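PDB 2WB7: PT26-6P from Thermococcus sp., which is of unknown function but is encoded by mobile extrachromosomal elements of Euryarchaea and combines two immunoglobulin-like domains with a helical domain. Local coordinates for residues D18-A23 against G250-Y255; D123-M128 against F295-P300; A417-L422 against A457-L462. One frame throughout, in Å; residues are numbered along the deposited sequence.

Interaction 1: D18-A23 against G250-Y255; sequences DHATQA and GKWVLY
D18 meets K251 in a salt bridge, with K251 NZ 3.1 Å from D18 OD2. The two side chains lie alongside each other with their charged ends turned in a common direction; the lysine chain, bent at chi2 and again at chi4, brings NZ to OD2 from above the carboxylate plane, tilted 36° out of it. The carbonyl of the same aspartate turns to the indole of W252, where D18 O lies at the ring edge, 3.7 Å from W252 CD1. Two residues on, A20 lays its methyl over one face of the indole in a CH-pi contact: A20 CB is 4.0 Å from the centroid of the five-membered ring and 23° off its normal. Here an N-terminal segment leading into helix 21-34 is fastened across a long sequence gap to the start of strand 253-261 in an eight-stranded antiparallel sheet. The backbones of L17 and W252 are also hydrogen-bonded, and A20 also touches A271 on the adjoining strand. In the first turn of the helix A23 meets L254, whose CD1 sits 3.5 Å from A23 O and 4.3 Å from A23 CB.

Interaction 2: D123-M128 against F295-P300; sequences DLVTVM and FQPANP
V127 is engaged twice: its O accepts a hydrogen bond from R365 NH1, outside the two segments, while its side chain packs on the loop F295-P300. Between the two segments themselves the packing is wholly apolar. The contact illustrates how the every-other-residue alternation of a β-strand presents one row of side chains to a partner, for V125 and V127 point toward the loop and T126 and M128 point away from it.

Each valine divides its two methyls between different loop residues. In V125 the branch opposite the backbone N (chi1 177°) reaches A298, with V125 CG1 3.5 Å from A298 CB, and the other branch meets the pyrrolidine ring of P297, V125 CG2 lying 3.8 Å from P297 CG. V127 has nearly the same torsion (chi1 -173°), and two residues along the strand its methyls are likewise divided. Its CG1 approaches the phenyl ring of F295 obliquely, with V127 CG1 3.7 Å from F295 CE2, the two side chains running at about a right angle. Its CG2 turns instead to the second proline, V127 CG2 being 3.9 Å from P300 CG, and lies near the A298 methyl as well.

The peptide bond before P297 is cis, within a loop whose A298 and P300 point toward the strand while P297 touches it by its CG. Strand 120-129 pairs antiparallel with strand 66-75, whose Q70 touches both V125 and P297, while F295 and P300 rest against V363 of strand 350-364, in the second immunoglobulin-like domain.

Interaction 3: A417-L422 against A457-L462; sequences AMINSL and AAINDL
Segments 417-422 and 457-462 are short lengths of two helices running almost exactly antiparallel, their directions 172° apart and their axes 9.7 Å apart at closest approach. The backbones come nearest at I419 and I459, whose CA atoms are 5.6 Å apart. Helix 408-438 is followed after a short turn by helix 442-465, so the pair is an α-helical hairpin, and the side chains that meet across it are apolar.

L422 and I459 run alongside one another, oppositely directed, bringing L422 CB to 3.5 Å from I459 CG1. The β-branch of I459 also meets I419: I419 CG2 lies 3.7 Å from I459 CG2, each methyl set opposite its own backbone N. L462 then reaches between two residues one turn apart on the other helix. Its CD1 is 3.7 Å from M418 CB and 3.8 Å from L422 CD1; in both pairs the side chains are roughly perpendicular. The base of L462 is met by I419, with I419 CG1 4.0 Å from L462 CB. A458 adds its methyl beside L422 CD1.

M418, a selenomethionine, sends its extended chain onward from this seam to D395 and L399 of helix 393-404, while D461, on the other helix, turns to helix 471-499, touching Y477, A480 and H484, which places the hairpin amid the helical domain.

How the interactions relate
Followed from the N terminus, the chain opens interaction 1 at 18-23 and interaction 2 at 123-128 before closing either. Residues 250-255 close the first loop and 295-300 the second, so the two cross rather than nest. Interaction 1 ties the N-terminal helix to the eight-stranded sheet, and interaction 2 joins the first immunoglobulin-like domain to a loop of the second. Interaction 3 follows in series, a short loop closed within the helical domain. The centres of interactions 1 and 2 are about 35 Å apart, as are those of 1 and 3, whereas the centres of 2 and 3 are about 64 Å apart, on opposite sides of the chain's centre.

Interaction 1: D18-A23 against G250-Y255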
# COMPACT_ATOMS: atom_id res chain seq x y z
N ASP A 18 20.83 -11.92 0.98
CA ASP A 18 21.72 -11.70 2.11
C ASP A 18 21.40 -10.38 2.74
O ASP A 18 21.43 -10.25 3.96
CB ASP A 18 23.18 -11.64 1.67
CG ASP A 18 23.59 -12.78 0.76
OD1 ASP A 18 23.76 -12.52 -0.47
OD2 ASP A 18 23.77 -13.92 1.27
N HIS A 19 21.09 -9.39 1.91
CA HIS A 19 20.87 -8.03 2.38
C HIS A 19 19.65 -7.37 1.71
O HIS A 19 19.44 -7.49 0.51
CB HIS A 19 22.14 -7.18 2.18
CG HIS A 19 23.36 -7.77 2.84
ND1 HIS A 19 23.56 -7.76 4.21
CD2 HIS A 19 24.44 -8.40 2.31
CE1 HIS A 19 24.70 -8.36 4.49
NE2 HIS A 19 25.26 -8.75 3.36
N ALA A 20 18.85 -6.67 2.51
CA ALA A 20 17.54 -6.17 2.07
C ALA A 20 17.55 -4.74 1.52
O ALA A 20 16.63 -4.34 0.79
CB ALA A 20 16.53 -6.30 3.21
N THR A 21 18.58 -3.98 1.87
CA THR A 21 18.65 -2.55 1.56
C THR A 21 18.39 -2.17 0.09
O THR A 21 17.38 -1.55 -0.22
CB THR A 21 19.97 -1.94 2.03
OG1 THR A 21 20.42 -2.66 3.19
CG2 THR A 21 19.77 -0.48 2.40
N GLN A 22 19.29 -2.54 -0.81
CA GLN A 22 19.11 -2.12 -2.19
C GLN A 22 17.83 -2.65 -2.82
O GLN A 22 17.20 -1.95 -3.62
CB GLN A 22 20.32 -2.46 -3.07
CG GLN A 22 21.50 -1.49 -2.87
CD GLN A 22 21.09 -0.06 -2.43
OE1 GLN A 22 20.66 0.79 -3.25
NE2 GLN A 22 21.27 0.22 -1.13
N ALA A 23 17.43 -3.88 -2.48
CA ALA A 23 16.14 -4.39 -2.99
C ALA A 23 14.97 -3.55 -2.46
O ALA A 23 14.03 -3.25 -3.20
CB ALA A 23 15.95 -5.85 -2.66
N GLY A 250 19.26 -15.67 8.29
CA GLY A 250 19.75 -14.32 8.06
C GLY A 250 19.46 -13.78 6.67
O GLY A 250 20.05 -12.79 6.25
N LYS A 251 18.55 -14.42 5.94
CA LYS A 251 18.16 -13.91 4.63
C LYS A 251 16.81 -13.20 4.66
O LYS A 251 15.98 -13.46 5.53
CB LYS A 251 18.17 -15.03 3.60
CG LYS A 251 19.55 -15.62 3.42
CD LYS A 251 19.82 -15.99 1.96
CE LYS A 251 21.21 -16.58 1.81
NZ LYS A 251 22.10 -15.94 2.84
N TRP A 252 16.61 -12.30 3.70
CA TRP A 252 15.38 -11.53 3.63
C TRP A 252 14.66 -11.79 2.32
O TRP A 252 15.25 -12.27 1.37
CB TRP A 252 15.68 -10.04 3.71
CG TRP A 252 16.56 -9.65 4.85
CD1 TRP A 252 17.92 -9.70 4.89
CD2 TRP A 252 16.14 -9.11 6.11
NE1 TRP A 252 18.37 -9.24 6.10
CE2 TRP A 252 17.30 -8.88 6.87
CE3 TRP A 252 14.89 -8.82 6.67
CZ2 TRP A 252 17.25 -8.37 8.16
CZ3 TRP A 252 14.85 -8.31 7.95
CH2 TRP A 252 16.02 -8.09 8.68
N VAL A 253 13.39 -11.43 2.29
CA VAL A 253 12.64 -11.31 1.06
C VAL A 253 11.76 -10.08 1.21
O VAL A 253 11.38 -9.72 2.33
CB VAL A 253 11.73 -12.51 0.85
CG1 VAL A 253 12.52 -13.73 0.40
CG2 VAL A 253 10.96 -12.78 2.12
N LEU A 254 11.45 -9.42 0.11
CA LEU A 254 10.49 -8.33 0.17
C LEU A 254 9.12 -8.94 0.26
O LEU A 254 8.85 -9.99 -0.33
CB LEU A 254 10.58 -7.49 -1.09
CG LEU A 254 11.87 -6.68 -1.26
CD1 LEU A 254 11.66 -5.68 -2.42
CD2 LEU A 254 12.26 -5.96 0.04
N TYR A 255 8.23 -8.32 1.01
CA TYR A 255 6.87 -8.84 1.07
C TYR A 255 5.93 -7.92 0.30
O TYR A 255 6.15 -6.71 0.24
CB TYR A 255 6.40 -9.02 2.53
CG TYR A 255 6.65 -10.42 3.07
CD1 TYR A 255 7.86 -10.77 3.66
CD2 TYR A 255 5.66 -11.39 2.98
CE1 TYR A 255 8.07 -12.04 4.15
CE2 TYR A 255 5.86 -12.66 3.46
CZ TYR A 255 7.05 -12.98 4.04
OH TYR A 255 7.23 -14.25 4.51

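Interaction 2: D123-M128 against F295-P300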
# COMPACT_ATOMS: atom_id res chain seq x y z
N ASP A 123 -0.43 31.61 -11.69
CA ASP A 123 -0.45 30.23 -11.23
C ASP A 123 -0.36 30.18 -9.72
O ASP A 123 0.63 30.59 -9.14
CB ASP A 123 0.72 29.44 -11.82
CG ASP A 123 0.52 29.11 -13.30
OD1 ASP A 123 -0.64 29.15 -13.79
OD2 ASP A 123 1.54 28.79 -13.97
N LEU A 124 -1.41 29.67 -9.08
CA LEU A 124 -1.39 29.43 -7.64
C LEU A 124 -1.27 27.94 -7.32
O LEU A 124 -1.93 27.10 -7.94
CB LEU A 124 -2.66 29.99 -7.01
CG LEU A 124 -2.85 31.51 -7.03
CD1 LEU A 124 -4.28 31.82 -6.61
CD2 LEU A 124 -1.86 32.21 -6.10
N VAL A 125 -0.43 27.61 -6.34
CA VAL A 125 -0.27 26.21 -5.96
C VAL A 125 -0.59 25.99 -4.49
O VAL A 125 -0.14 26.74 -3.61
CB VAL A 125 1.14 25.67 -6.29
CG1 VAL A 125 1.27 24.27 -5.81
CG2 VAL A 125 1.36 25.72 -7.80
N THR A 126 -1.40 24.97 -4.23
CA THR A 126 -1.73 24.60 -2.87
C THR A 126 -1.82 23.08 -2.68
O THR A 126 -1.67 22.31 -3.63
CB THR A 126 -3.03 25.31 -2.40
OG1 THR A 126 -3.10 25.27 -0.97
CG2 THR A 126 -4.25 24.63 -2.97
N VAL A 127 -2.03 22.65 -1.45
CA VAL A 127 -2.15 21.24 -1.14
C VAL A 127 -3.51 21.03 -0.53
O VAL A 127 -3.94 21.81 0.31
CB VAL A 127 -1.11 20.81 -0.12
CG1 VAL A 127 -1.14 19.30 0.06
CG2 VAL A 127 0.28 21.28 -0.54
N MSE A 128 -4.20 19.97 -0.94
CA MSE A 128 -5.53 19.69 -0.39
C MSE A 128 -5.70 18.23 0.08
O MSE A 128 -4.80 17.40 -0.05
CB MSE A 128 -6.62 20.06 -1.41
CG MSE A 128 -6.69 21.56 -1.73
SE MSE A 128 -7.60 22.71 -0.39
CE MSE A 128 -6.30 24.15 -0.36
N PHE A 295 4.11 16.30 -4.86
CA PHE A 295 3.47 17.59 -4.61
C PHE A 295 3.97 18.69 -5.54
O PHE A 295 3.49 19.81 -5.49
CB PHE A 295 3.68 18.02 -3.17
CG PHE A 295 3.02 17.12 -2.15
CD1 PHE A 295 3.74 16.13 -1.51
CD2 PHE A 295 1.69 17.28 -1.84
CE1 PHE A 295 3.14 15.29 -0.58
CE2 PHE A 295 1.08 16.46 -0.90
CZ PHE A 295 1.80 15.47 -0.27
N GLN A 296 4.96 18.37 -6.38
CA GLN A 296 5.41 19.27 -7.43
C GLN A 296 4.20 19.91 -8.08
O GLN A 296 3.26 19.19 -8.40
CB GLN A 296 6.17 18.47 -8.50
CG GLN A 296 7.61 18.17 -8.17
CD GLN A 296 8.34 19.41 -7.69
OE1 GLN A 296 8.32 19.74 -6.49
NE2 GLN A 296 8.97 20.13 -8.62
N PRO A 297 4.20 21.24 -8.30
CA PRO A 297 5.23 22.25 -8.07
C PRO A 297 5.29 22.70 -6.61
O PRO A 297 6.23 23.40 -6.23
CB PRO A 297 4.78 23.43 -8.94
CG PRO A 297 3.48 23.05 -9.56
CD PRO A 297 2.99 21.81 -8.92
N ALA A 298 4.31 22.34 -5.81
CA ALA A 298 4.41 22.60 -4.37
C ALA A 298 5.57 21.79 -3.80
O ALA A 298 6.05 20.82 -4.43
CB ALA A 298 3.10 22.24 -3.66
N ASN A 299 6.02 22.18 -2.61
CA ASN A 299 7.09 21.46 -1.95
C ASN A 299 7.04 21.47 -0.43
O ASN A 299 7.99 21.90 0.22
CB ASN A 299 8.43 22.01 -2.41
CG ASN A 299 9.58 21.18 -1.92
OD1 ASN A 299 9.50 19.95 -1.88
ND2 ASN A 299 10.67 21.84 -1.52
N PRO A 300 5.95 20.94 0.15
CA PRO A 300 5.75 20.99 1.58
C PRO A 300 6.74 20.09 2.30
O PRO A 300 7.16 19.08 1.74
CB PRO A 300 4.34 20.43 1.76
CG PRO A 300 3.87 20.05 0.38
CD PRO A 300 5.04 19.99 -0.50

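Interaction 3: A417-L422 against A457-L462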
# COMPACT_ATOMS: atom_id res chain seq x y z
N ALA A 417 6.66 -46.46 5.36
CA ALA A 417 6.68 -45.75 6.64
C ALA A 417 6.12 -44.34 6.48
O ALA A 417 5.26 -43.89 7.25
CB ALA A 417 8.09 -45.71 7.18
N MSE A 418 6.63 -43.64 5.47
CA MSE A 418 6.23 -42.28 5.17
C MSE A 418 4.76 -42.20 4.85
O MSE A 418 4.09 -41.25 5.25
CB MSE A 418 7.02 -41.74 3.98
CG MSE A 418 8.35 -41.13 4.36
SE MSE A 418 9.47 -40.93 2.81
CE MSE A 418 10.88 -39.86 3.61
N ILE A 419 4.28 -43.18 4.10
CA ILE A 419 2.89 -43.22 3.70
C ILE A 419 1.96 -43.36 4.90
O ILE A 419 0.88 -42.79 4.92
CB ILE A 419 2.63 -44.34 2.72
CG1 ILE A 419 3.19 -43.96 1.35
CG2 ILE A 419 1.14 -44.59 2.60
CD1 ILE A 419 3.43 -45.12 0.43
N ASN A 420 2.39 -44.11 5.90
CA ASN A 420 1.61 -44.19 7.14
C ASN A 420 1.47 -42.84 7.80
O ASN A 420 0.41 -42.49 8.30
CB ASN A 420 2.25 -45.18 8.11
CG ASN A 420 1.84 -46.61 7.81
OD1 ASN A 420 0.85 -46.85 7.10
ND2 ASN A 420 2.59 -47.57 8.35
N SER A 421 2.55 -42.08 7.79
CA SER A 421 2.53 -40.77 8.38
C SER A 421 1.59 -39.83 7.64
O SER A 421 0.86 -39.06 8.26
CB SER A 421 3.94 -40.20 8.42
OG SER A 421 4.69 -40.82 9.44
N LEU A 422 1.58 -39.90 6.31
CA LEU A 422 0.68 -39.07 5.51
C LEU A 422 -0.78 -39.48 5.70
O LEU A 422 -1.67 -38.63 5.79
CB LEU A 422 1.06 -39.12 4.04
CG LEU A 422 2.41 -38.46 3.76
CD1 LEU A 422 2.86 -38.71 2.34
CD2 LEU A 422 2.36 -36.97 4.06
N ALA A 457 -2.17 -37.00 -3.04
CA ALA A 457 -1.27 -36.97 -4.20
C ALA A 457 0.14 -37.36 -3.79
O ALA A 457 0.87 -38.01 -4.55
CB ALA A 457 -1.25 -35.59 -4.83
N ALA A 458 0.54 -36.94 -2.60
CA ALA A 458 1.87 -37.23 -2.11
C ALA A 458 2.00 -38.72 -1.86
O ALA A 458 2.99 -39.34 -2.25
CB ALA A 458 2.14 -36.46 -0.85
N ILE A 459 1.00 -39.31 -1.20
CA ILE A 459 1.01 -40.74 -0.99
C ILE A 459 1.16 -41.48 -2.32
O ILE A 459 1.82 -42.49 -2.39
CB ILE A 459 -0.24 -41.25 -0.27
CG1 ILE A 459 -0.22 -40.78 1.20
CG2 ILE A 459 -0.29 -42.78 -0.33
CD1 ILE A 459 -1.33 -41.37 2.06
N ASN A 460 0.56 -40.96 -3.38
CA ASN A 460 0.62 -41.61 -4.66
C ASN A 460 1.99 -41.48 -5.27
O ASN A 460 2.52 -42.43 -5.86
CB ASN A 460 -0.41 -41.01 -5.61
CG ASN A 460 -0.53 -41.80 -6.88
OD1 ASN A 460 -0.96 -42.95 -6.87
ND2 ASN A 460 -0.13 -41.19 -7.99
N ASP A 461 2.58 -40.29 -5.14
CA ASP A 461 3.93 -40.07 -5.67
C ASP A 461 4.95 -40.97 -4.96
O ASP A 461 5.82 -41.54 -5.62
CB ASP A 461 4.31 -38.60 -5.59
CG ASP A 461 3.55 -37.76 -6.59
OD1 ASP A 461 3.03 -38.31 -7.58
OD2 ASP A 461 3.46 -36.54 -6.43
N LEU A 462 4.81 -41.13 -3.65
CA LEU A 462 5.67 -42.08 -2.93
C LEU A 462 5.55 -43.51 -3.48
O LEU A 462 6.56 -44.21 -3.63
CB LEU A 462 5.43 -42.04 -1.41
CG LEU A 462 5.99 -40.77 -0.73
CD1 LEU A 462 5.62 -40.70 0.74
CD2 LEU A 462 7.51 -40.61 -0.89